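Local coordinates for cytoplasmic export protein 1 (Saccharomyces cerevisiae, PDB 3VWA) that takes part in nuclear tRNA export, binding tRNA and perhaps passing aminoacylated tRNA from the export receptors at the nuclear pore to the translation machinery, at residues E266-Y269 / L270-E274; E285-I288 / I289-C293; N316-H319 / K320-P323. All blocks are in the same frame, centred on the assembly; numbering follows the deposited sequence.

Contact 1 of 3, residues E266-Y269 / L270-E274; sequences ENLY and LESRE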
ATOM      1  N   GLU A 266      10.895   8.047 -10.005  1.00 20.65           N
ATOM      2  CA  GLU A 266       9.820   8.782 -10.634  1.00 23.38           C
ATOM      3  C   GLU A 266       9.707   8.575 -12.157  1.00 25.21           C
ATOM      4  O   GLU A 266       8.608   8.595 -12.670  1.00 21.74           O
ATOM      5  CB  GLU A 266       9.978  10.287 -10.384  1.00 21.80           C
ATOM      6  CG  GLU A 266       8.893  11.201 -10.994  1.00 23.62           C
ATOM      7  CD  GLU A 266       9.378  12.658 -11.122  1.00 25.48           C
ATOM      8  OE1 GLU A 266      10.492  12.965 -10.647  1.00 27.39           O
ATOM      9  OE2 GLU A 266       8.688  13.504 -11.723  1.00 28.44           O
ATOM     10  N   ASN A 267      10.833   8.479 -12.870  1.00 27.01           N
ATOM     11  CA  ASN A 267      10.796   8.408 -14.349  1.00 29.79           C
ATOM     12  C   ASN A 267      10.317   7.047 -14.815  1.00 28.57           C
ATOM     13  O   ASN A 267       9.603   6.925 -15.824  1.00 25.05           O
ATOM     14  CB  ASN A 267      12.147   8.640 -14.980  1.00 32.32           C
ATOM     15  CG  ASN A 267      12.482  10.103 -15.116  1.00 42.25           C
ATOM     16  OD1 ASN A 267      13.619  10.490 -14.855  1.00 46.06           O
ATOM     17  ND2 ASN A 267      11.511  10.932 -15.554  1.00 41.69           N
ATOM     18  N   LEU A 268      10.777   6.033 -14.105  1.00 23.89           N
ATOM     19  CA  LEU A 268      10.258   4.693 -14.277  1.00 26.05           C
ATOM     20  C   LEU A 268       8.762   4.560 -13.968  1.00 25.53           C
ATOM     21  O   LEU A 268       8.050   3.781 -14.637  1.00 22.15           O
ATOM     22  CB  LEU A 268      10.978   3.765 -13.331  1.00 23.62           C
ATOM     23  CG  LEU A 268      12.422   3.415 -13.591  1.00 22.95           C
ATOM     24  CD1 LEU A 268      12.851   2.566 -12.398  1.00 19.38           C
ATOM     25  CD2 LEU A 268      12.609   2.658 -14.931  1.00 25.66           C
ATOM     26  N   TYR A 269       8.308   5.241 -12.904  1.00 23.81           N
ATOM     27  CA  TYR A 269       6.871   5.304 -12.603  1.00 29.19           C
ATOM     28  C   TYR A 269       6.045   5.993 -13.693  1.00 29.44           C
ATOM     29  O   TYR A 269       4.975   5.519 -14.045  1.00 35.19           O
ATOM     30  CB  TYR A 269       6.623   6.008 -11.275  1.00 26.13           C
ATOM     31  CG  TYR A 269       5.173   6.157 -10.824  1.00 26.29           C
ATOM     32  CD1 TYR A 269       4.416   7.271 -11.187  1.00 28.33           C
ATOM     33  CD2 TYR A 269       4.607   5.245  -9.963  1.00 24.26           C
ATOM     34  CE1 TYR A 269       3.126   7.448 -10.743  1.00 26.79           C
ATOM     35  CE2 TYR A 269       3.345   5.439  -9.474  1.00 25.35           C
ATOM     36  CZ  TYR A 269       2.607   6.525  -9.879  1.00 27.38           C
ATOM     37  OH  TYR A 269       1.336   6.728  -9.390  1.00 28.92           O
ATOM     38  N   LEU A 270       6.544   7.112 -14.215  1.00 31.41           N
ATOM     39  CA  LEU A 270       5.940   7.785 -15.373  1.00 32.39           C
ATOM     40  C   LEU A 270       5.979   6.970 -16.718  1.00 33.07           C
ATOM     41  O   LEU A 270       4.915   6.787 -17.380  1.00 28.67           O
ATOM     42  CB  LEU A 270       6.545   9.173 -15.540  1.00 35.46           C
ATOM     43  CG  LEU A 270       6.255  10.116 -14.356  1.00 38.64           C
ATOM     44  CD1 LEU A 270       6.865  11.497 -14.633  1.00 34.37           C
ATOM     45  CD2 LEU A 270       4.735  10.206 -14.060  1.00 40.07           C
ATOM     46  N   GLU A 271       7.159   6.437 -17.065  1.00 29.33           N
ATOM     47  CA  GLU A 271       7.372   5.809 -18.369  1.00 31.27           C
ATOM     48  C   GLU A 271       6.961   4.317 -18.441  1.00 32.43           C
ATOM     49  O   GLU A 271       6.717   3.811 -19.549  1.00 31.69           O
ATOM     50  CB  GLU A 271       8.830   5.937 -18.864  1.00 32.95           C
ATOM     51  CG  GLU A 271       9.539   7.280 -18.612  1.00 41.91           C
ATOM     52  CD  GLU A 271       9.451   8.283 -19.755  1.00 52.29           C
ATOM     53  OE1 GLU A 271       8.355   8.855 -19.970  1.00 50.02           O
ATOM     54  OE2 GLU A 271      10.498   8.516 -20.429  1.00 58.63           O
ATOM     55  N   SER A 272       6.981   3.614 -17.302  1.00 27.13           N
ATOM     56  CA  SER A 272       6.610   2.173 -17.185  1.00 29.25           C
ATOM     57  C   SER A 272       6.011   1.846 -15.841  1.00 26.15           C
ATOM     58  O   SER A 272       6.527   1.017 -15.075  1.00 25.38           O
ATOM     59  CB  SER A 272       7.762   1.206 -17.424  1.00 28.75           C
ATOM     60  OG  SER A 272       9.003   1.858 -17.417  1.00 33.82           O
ATOM     61  N   ARG A 273       4.899   2.488 -15.579  1.00 24.52           N
ATOM     62  CA  ARG A 273       4.098   2.147 -14.398  1.00 24.96           C
ATOM     63  C   ARG A 273       3.988   0.647 -14.146  1.00 26.72           C
ATOM     64  O   ARG A 273       4.091   0.171 -12.977  1.00 25.10           O
ATOM     65  CB  ARG A 273       2.744   2.829 -14.560  1.00 24.55           C
ATOM     66  CG  ARG A 273       1.753   2.652 -13.437  1.00 25.36           C
ATOM     67  CD  ARG A 273       2.320   3.264 -12.168  1.00 26.07           C
ATOM     68  NE  ARG A 273       1.453   3.094 -11.020  1.00 25.18           N
ATOM     69  CZ  ARG A 273       1.362   2.013 -10.270  1.00 24.89           C
ATOM     70  NH1 ARG A 273       2.073   0.945 -10.576  1.00 25.12           N
ATOM     71  NH2 ARG A 273       0.569   2.009  -9.183  1.00 26.44           N
ATOM     72  N   GLU A 274       3.804  -0.130 -15.234  1.00 27.64           N
ATOM     73  CA  GLU A 274       3.528  -1.584 -15.090  1.00 25.99           C
ATOM     74  C   GLU A 274       4.649  -2.334 -14.381  1.00 26.07           C
ATOM     75  O   GLU A 274       4.445  -3.422 -13.772  1.00 27.11           O
ATOM     76  CB  GLU A 274       3.172  -2.240 -16.500  1.00 31.12           C
ATOM     77  CG  GLU A 274       4.300  -2.305 -17.564  1.00 26.10           C
ATOM     78  CD  GLU A 274       4.771  -0.950 -18.132  1.00 26.36           C
ATOM     79  OE1 GLU A 274       4.150   0.099 -17.857  1.00 28.44           O
ATOM     80  OE2 GLU A 274       5.781  -0.896 -18.897  1.00 27.25           O
TER

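Contact 2 of 3, residues E285-I288 / I289-C293; sequences ENFI and IPELC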
ATOM      1  N   GLU A 285       5.910  -1.804  -0.514  1.00 24.95           N
ATOM      2  CA  GLU A 285       5.338  -1.447   0.793  1.00 23.63           C
ATOM      3  C   GLU A 285       6.386  -1.083   1.826  1.00 23.62           C
ATOM      4  O   GLU A 285       6.221  -0.107   2.549  1.00 24.76           O
ATOM      5  CB  GLU A 285       4.490  -2.604   1.357  1.00 24.90           C
ATOM      6  CG  GLU A 285       3.317  -3.053   0.502  1.00 27.00           C
ATOM      7  CD  GLU A 285       3.696  -4.068  -0.585  1.00 30.03           C
ATOM      8  OE1 GLU A 285       4.894  -4.190  -0.921  1.00 31.88           O
ATOM      9  OE2 GLU A 285       2.801  -4.762  -1.124  1.00 30.12           O
ATOM     10  N   ASN A 286       7.449  -1.870   1.925  1.00 22.11           N
ATOM     11  CA  ASN A 286       8.367  -1.744   3.048  1.00 24.20           C
ATOM     12  C   ASN A 286       9.769  -1.313   2.666  1.00 26.98           C
ATOM     13  O   ASN A 286      10.618  -1.231   3.524  1.00 26.18           O
ATOM     14  CB  ASN A 286       8.450  -3.065   3.842  1.00 24.10           C
ATOM     15  CG  ASN A 286       7.092  -3.510   4.371  1.00 27.96           C
ATOM     16  OD1 ASN A 286       6.273  -2.689   4.789  1.00 30.26           O
ATOM     17  ND2 ASN A 286       6.815  -4.793   4.266  1.00 27.98           N
ATOM     18  N   PHE A 287      10.029  -1.043   1.394  1.00 27.68           N
ATOM     19  CA  PHE A 287      11.350  -0.558   1.017  1.00 27.31           C
ATOM     20  C   PHE A 287      11.140   0.752   0.299  1.00 31.63           C
ATOM     21  O   PHE A 287      11.526   1.827   0.812  1.00 32.00           O
ATOM     22  CB  PHE A 287      12.081  -1.581   0.116  1.00 25.76           C
ATOM     23  CG  PHE A 287      13.575  -1.448   0.117  1.00 28.91           C
ATOM     24  CD1 PHE A 287      14.197  -0.325   0.651  1.00 29.63           C
ATOM     25  CD2 PHE A 287      14.374  -2.444  -0.468  1.00 29.45           C
ATOM     26  CE1 PHE A 287      15.575  -0.197   0.616  1.00 32.29           C
ATOM     27  CE2 PHE A 287      15.762  -2.327  -0.483  1.00 29.81           C
ATOM     28  CZ  PHE A 287      16.359  -1.202   0.053  1.00 31.15           C
ATOM     29  N   ILE A 288      10.496   0.688  -0.876  1.00 30.54           N
ATOM     30  CA  ILE A 288      10.343   1.898  -1.680  1.00 27.73           C
ATOM     31  C   ILE A 288       9.570   3.036  -0.974  1.00 28.39           C
ATOM     32  O   ILE A 288      10.073   4.171  -0.863  1.00 28.13           O
ATOM     33  CB  ILE A 288       9.780   1.592  -3.103  1.00 27.58           C
ATOM     34  CG1 ILE A 288      10.721   0.662  -3.862  1.00 27.36           C
ATOM     35  CG2 ILE A 288       9.582   2.867  -3.869  1.00 29.81           C
ATOM     36  CD1 ILE A 288      10.172   0.128  -5.179  1.00 28.01           C
ATOM     37  N   ILE A 289       8.353   2.748  -0.514  1.00 24.75           N
ATOM     38  CA  ILE A 289       7.491   3.784   0.068  1.00 24.03           C
ATOM     39  C   ILE A 289       8.091   4.508   1.302  1.00 26.32           C
ATOM     40  O   ILE A 289       8.020   5.726   1.389  1.00 30.06           O
ATOM     41  CB  ILE A 289       6.067   3.258   0.415  1.00 22.80           C
ATOM     42  CG1 ILE A 289       5.203   2.998  -0.854  1.00 23.46           C
ATOM     43  CG2 ILE A 289       5.332   4.284   1.209  1.00 22.54           C
ATOM     44  CD1 ILE A 289       3.900   2.274  -0.537  1.00 19.33           C
ATOM     45  N   PRO A 290       8.591   3.757   2.302  1.00 27.39           N
ATOM     46  CA  PRO A 290       9.157   4.410   3.439  1.00 26.09           C
ATOM     47  C   PRO A 290      10.398   5.223   3.100  1.00 28.28           C
ATOM     48  O   PRO A 290      10.560   6.288   3.682  1.00 27.31           O
ATOM     49  CB  PRO A 290       9.493   3.257   4.435  1.00 31.32           C
ATOM     50  CG  PRO A 290       9.115   1.989   3.781  1.00 31.71           C
ATOM     51  CD  PRO A 290       8.570   2.280   2.408  1.00 28.55           C
ATOM     52  N   GLU A 291      11.252   4.766   2.178  1.00 25.77           N
ATOM     53  CA  GLU A 291      12.385   5.611   1.738  1.00 27.12           C
ATOM     54  C   GLU A 291      11.950   6.904   1.028  1.00 31.73           C
ATOM     55  O   GLU A 291      12.490   7.994   1.330  1.00 32.51           O
ATOM     56  CB  GLU A 291      13.383   4.835   0.843  1.00 29.33           C
ATOM     57  CG  GLU A 291      14.022   3.615   1.504  1.00 27.44           C
ATOM     58  CD  GLU A 291      14.993   3.939   2.654  1.00 34.57           C
ATOM     59  OE1 GLU A 291      15.051   5.103   3.154  1.00 39.41           O
ATOM     60  OE2 GLU A 291      15.730   3.018   3.063  1.00 37.46           O
ATOM     61  N   LEU A 292      10.978   6.815   0.106  1.00 25.24           N
ATOM     62  CA  LEU A 292      10.418   8.042  -0.480  1.00 25.93           C
ATOM     63  C   LEU A 292       9.869   8.957   0.569  1.00 23.02           C
ATOM     64  O   LEU A 292      10.117  10.149   0.566  1.00 22.86           O
ATOM     65  CB  LEU A 292       9.209   7.749  -1.370  1.00 24.12           C
ATOM     66  CG  LEU A 292       9.273   8.239  -2.802  1.00 27.16           C
ATOM     67  CD1 LEU A 292       7.988   8.063  -3.624  1.00 25.37           C
ATOM     68  CD2 LEU A 292       9.936   9.621  -2.977  1.00 26.38           C
ATOM     69  N   CYS A 293       9.059   8.402   1.444  1.00 26.36           N
ATOM     70  CA  CYS A 293       8.468   9.202   2.512  1.00 28.66           C
ATOM     71  C   CYS A 293       9.560   9.953   3.267  1.00 28.55           C
ATOM     72  O   CYS A 293       9.449  11.158   3.451  1.00 34.61           O
ATOM     73  CB  CYS A 293       7.638   8.340   3.451  1.00 28.39           C
ATOM     74  SG  CYS A 293       6.074   7.762   2.716  1.00 34.25           S
TER

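Contact 3 of 3, residues N316-H319 / K320-P323; sequences NASH and KLVP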
ATOM      1  N   ASN A 316      15.660  24.092  -2.526  1.00 52.38           N
ATOM      2  CA  ASN A 316      16.618  23.121  -3.032  1.00 51.33           C
ATOM      3  C   ASN A 316      16.048  22.136  -4.056  1.00 45.64           C
ATOM      4  O   ASN A 316      16.510  22.141  -5.177  1.00 43.20           O
ATOM      5  CB  ASN A 316      17.292  22.353  -1.908  1.00 54.94           C
ATOM      6  CG  ASN A 316      18.311  23.179  -1.173  1.00 61.55           C
ATOM      7  OD1 ASN A 316      19.518  22.996  -1.350  1.00 65.05           O
ATOM      8  ND2 ASN A 316      17.836  24.087  -0.328  1.00 65.18           N
ATOM      9  N   ALA A 317      15.071  21.295  -3.695  1.00 42.30           N
ATOM     10  CA  ALA A 317      14.428  20.422  -4.714  1.00 42.56           C
ATOM     11  C   ALA A 317      12.938  20.313  -4.539  1.00 43.75           C
ATOM     12  O   ALA A 317      12.341  19.220  -4.670  1.00 38.73           O
ATOM     13  CB  ALA A 317      15.056  19.049  -4.735  1.00 43.13           C
ATOM     14  N   SER A 318      12.336  21.467  -4.263  1.00 44.48           N
ATOM     15  CA  SER A 318      10.921  21.547  -3.934  1.00 41.60           C
ATOM     16  C   SER A 318       9.977  21.158  -5.106  1.00 36.63           C
ATOM     17  O   SER A 318       8.831  20.803  -4.891  1.00 35.83           O
ATOM     18  CB  SER A 318      10.619  22.929  -3.323  1.00 46.89           C
ATOM     19  OG  SER A 318       9.515  23.581  -3.970  1.00 54.61           O
ATOM     20  N   HIS A 319      10.477  21.157  -6.328  1.00 31.04           N
ATOM     21  CA  HIS A 319       9.668  20.768  -7.500  1.00 33.31           C
ATOM     22  C   HIS A 319       9.402  19.272  -7.544  1.00 31.23           C
ATOM     23  O   HIS A 319       8.629  18.797  -8.355  1.00 31.20           O
ATOM     24  CB  HIS A 319      10.392  21.190  -8.798  1.00 33.12           C
ATOM     25  CG  HIS A 319      11.677  20.436  -9.030  1.00 33.56           C
ATOM     26  ND1 HIS A 319      12.730  20.504  -8.166  1.00 30.81           N
ATOM     27  CD2 HIS A 319      12.066  19.586 -10.056  1.00 32.65           C
ATOM     28  CE1 HIS A 319      13.712  19.719  -8.602  1.00 30.47           C
ATOM     29  NE2 HIS A 319      13.316  19.157  -9.766  1.00 34.71           N
ATOM     30  N   LYS A 320      10.107  18.499  -6.731  1.00 27.70           N
ATOM     31  CA  LYS A 320       9.831  17.077  -6.635  1.00 29.96           C
ATOM     32  C   LYS A 320       8.731  16.746  -5.600  1.00 28.27           C
ATOM     33  O   LYS A 320       8.326  15.596  -5.480  1.00 25.73           O
ATOM     34  CB  LYS A 320      11.119  16.276  -6.349  1.00 28.66           C
ATOM     35  CG  LYS A 320      12.156  16.380  -7.434  1.00 28.24           C
ATOM     36  CD  LYS A 320      11.605  15.861  -8.762  1.00 30.90           C
ATOM     37  CE  LYS A 320      12.740  15.420  -9.674  1.00 31.58           C
ATOM     38  NZ  LYS A 320      12.182  15.058 -11.020  1.00 33.61           N
ATOM     39  N   LEU A 321       8.260  17.754  -4.862  1.00 29.45           N
ATOM     40  CA  LEU A 321       7.231  17.522  -3.828  1.00 29.92           C
ATOM     41  C   LEU A 321       5.956  16.879  -4.351  1.00 27.30           C
ATOM     42  O   LEU A 321       5.540  15.859  -3.857  1.00 29.68           O
ATOM     43  CB  LEU A 321       6.884  18.814  -3.120  1.00 32.42           C
ATOM     44  CG  LEU A 321       8.038  19.348  -2.274  1.00 32.55           C
ATOM     45  CD1 LEU A 321       7.729  20.816  -1.982  1.00 33.72           C
ATOM     46  CD2 LEU A 321       8.166  18.528  -1.013  1.00 35.10           C
ATOM     47  N   VAL A 322       5.341  17.499  -5.339  1.00 29.22           N
ATOM     48  CA  VAL A 322       4.153  16.968  -6.029  1.00 28.74           C
ATOM     49  C   VAL A 322       4.399  15.597  -6.667  1.00 27.54           C
ATOM     50  O   VAL A 322       3.655  14.670  -6.408  1.00 27.97           O
ATOM     51  CB  VAL A 322       3.563  18.036  -7.008  1.00 29.34           C
ATOM     52  CG1 VAL A 322       2.404  17.503  -7.848  1.00 29.71           C
ATOM     53  CG2 VAL A 322       3.085  19.226  -6.207  1.00 27.80           C
ATOM     54  N   PRO A 323       5.464  15.435  -7.482  1.00 28.23           N
ATOM     55  CA  PRO A 323       5.575  14.090  -8.107  1.00 27.58           C
ATOM     56  C   PRO A 323       5.827  12.950  -7.132  1.00 25.28           C
ATOM     57  O   PRO A 323       5.181  11.926  -7.252  1.00 24.78           O
ATOM     58  CB  PRO A 323       6.725  14.216  -9.117  1.00 28.88           C
ATOM     59  CG  PRO A 323       7.072  15.674  -9.161  1.00 32.21           C
ATOM     60  CD  PRO A 323       6.473  16.382  -7.967  1.00 28.71           C
TER
HETATM   61  O   HOH W   1       6.366  20.123  -6.185  1.00 29.20           O

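Contact 1 of 3, residues E266-Y269 / L270-E274
Tyr269 and Arg273 are brought alongside each other by matching first torsions: in both, CG stands trans to the backbone N (chi1 180° in the tyrosine), and the arginine then bends at chi2, which folds its CD over the phenol ring. The two side chains run the same way, one from the last turn of helix 255-271, the other from just beyond its end. Arg273 CD sits 3.9 Å from the centroid of the Tyr269 ring, a CH-pi contact over the face, displaced toward the rim. Farther out, Arg273 NE comes within 3.4 Å of Tyr269 CE2, and the guanidinium plane is inclined by 28° to the ring. Both polar ends are turned to helix 321-335, where Asp330 receives a hydrogen bond from Tyr269 OH and a salt bridge from Arg273 NH2, which also pairs with Glu334.

On the same helix Glu266 and Leu270 lie side by side, with Leu270 CD1 4.0 Å from Glu266 OE2, while the other carboxylate oxygen, OE1, is taken by Lys320. Leu270 CD2 leans toward Tyr269 CD1 at 4.1 Å, an apolar border to the ring. Beneath them Leu270 N donates to Glu266 O at 3.0 Å, a regular helical bond. Ser272, the first residue to leave helical angles, still donates from its N to Leu268 O at 2.9 Å, the last of these helical bonds within the two segments.

Each residue type fits: a long, flexible arginine can lay its CD methylene over a ring and still reach acids, and tyrosine supplies both a flat face and a hydroxyl. With one carboxylate shared between phenol and guanidinium, ring and arginine probably hold each other's orientation, and the acids of helix 321-335 probably balance the arginine's charge.

Contact 2 of 3, residues E285-I288 / I289-C293
Pro290 fits against the turn formed by Glu285, Asn286 and Phe287, making a proline kink in helix 283-303, preceded by a wider pi-type turn at 285-288. This wedge is the tight part of the contact. Proline has no N-H to offer the preceding turn, and its ring takes that space: Pro290 CD lies 3.4 Å from Glu285 O, and CG lies 3.5 Å from Asn286 C. The wider turn probably makes room for the ring, and the helix runs on.

The buried face is aliphatic and turned to neighbouring helices: Ile288 to 239-248 and 255-271, Ile289 and Leu292 to 321-335. Isoleucine and leucine suit these places because their apolar branches pack against the side chains there.

The looser, solvent side carries Glu285, Asn286 and Glu291; Pro290 is partly exposed too, though its ring is pressed on the turn. Asn286 ND2 reaches back to Ile140 O, and the buried Phe287 ring makes a cation-pi contact with Lys141, so this turn also touches the N-terminal kinase-like part. With CG anti to the carbonyl carbon (chi1 -60°), Glu291 sets CG at the edge of the Phe287 ring, 4.0 Å from CD1; its carboxylate is hydrogen-bonded through OE2 to His251.

Beyond the kink regular bonding resumes: Glu291 N donates to Phe287 O at 3.3 Å, and Leu292 N donates almost straight to Ile288 O at 3.0 Å.

Contact 3 of 3, residues N316-H319 / K320-P323
Lys320 lies along the imidazole of His319, both side chains pointing the same way from a 3-10 turn that leads into helix 321-335. Its CB is 3.6 Å from Ala317 O, the carbonyl that also accepts the Lys320 N-H. CG stands over one face of the His319 ring, 3.9 Å from the centroid and only 16° off the ring normal, a CH-pi contact offset toward the rim. CD and CE continue past His319 NE2, each at 3.8 Å. The tip, NZ, leaves the ring and forms a salt bridge with Glu266 OE1 on helix 255-271. In His319, CG lies between the backbone N and carbonyl carbon (chi1 66°), which places the ring over Lys320 N.

Backbone bonds of the i to i+3 kind fix the turn: Lys320 N to Ala317 O at 3.1 Å, and Leu321 N to Ser318 O, likewise at 3.1 Å. Ser318 O also accepts a bond from a water at 2.9 Å, and that water in turn accepts one from Val322 N, bridging the 3-10 turn to the first turn of the helix. Pro323, which has no N-H, sets its CD 3.3 Å from His319 O; proline is readily tolerated in the first turn of a helix. Leu321 turns inward onto helix 283-303.

Cutting Lys320 back to an alanine is likely to leave Glu266 without its charged mate and to take the methylene cover from the His319 ring, leaving it freer to turn. A lysine suits the site because its methylenes pack on an aromatic face while the ammonium goes on to an acid. That ammonium, 4.4 Å from His319 NE2, would probably disfavour a protonated imidazole somewhat, though the Glu266 carboxylate offsets its charge.

In the fold
The three contacts mark successive helical elements, 255-271, 283-303 and 321-335, at the junction between the kinase-like N-terminal domain and the helical solenoid that carries the HEAT repeats farther on. Their centres lie about 16 to 17 Å apart, a compact triangle in three dimensions although they follow in series along the chain. Contacts 1 and 3 touch directly: Glu266 OE1 meets Lys320 NZ at 2.7 Å in a salt bridge, and Glu266 OE2 packs on Pro323 CB. Contact 2 touches neither, its nearest atoms being about 7 Å from contact 1 and about 6 Å from contact 3; Phe324, packed against both Glu266 and Leu292, spans the gap between contacts 1 and 2.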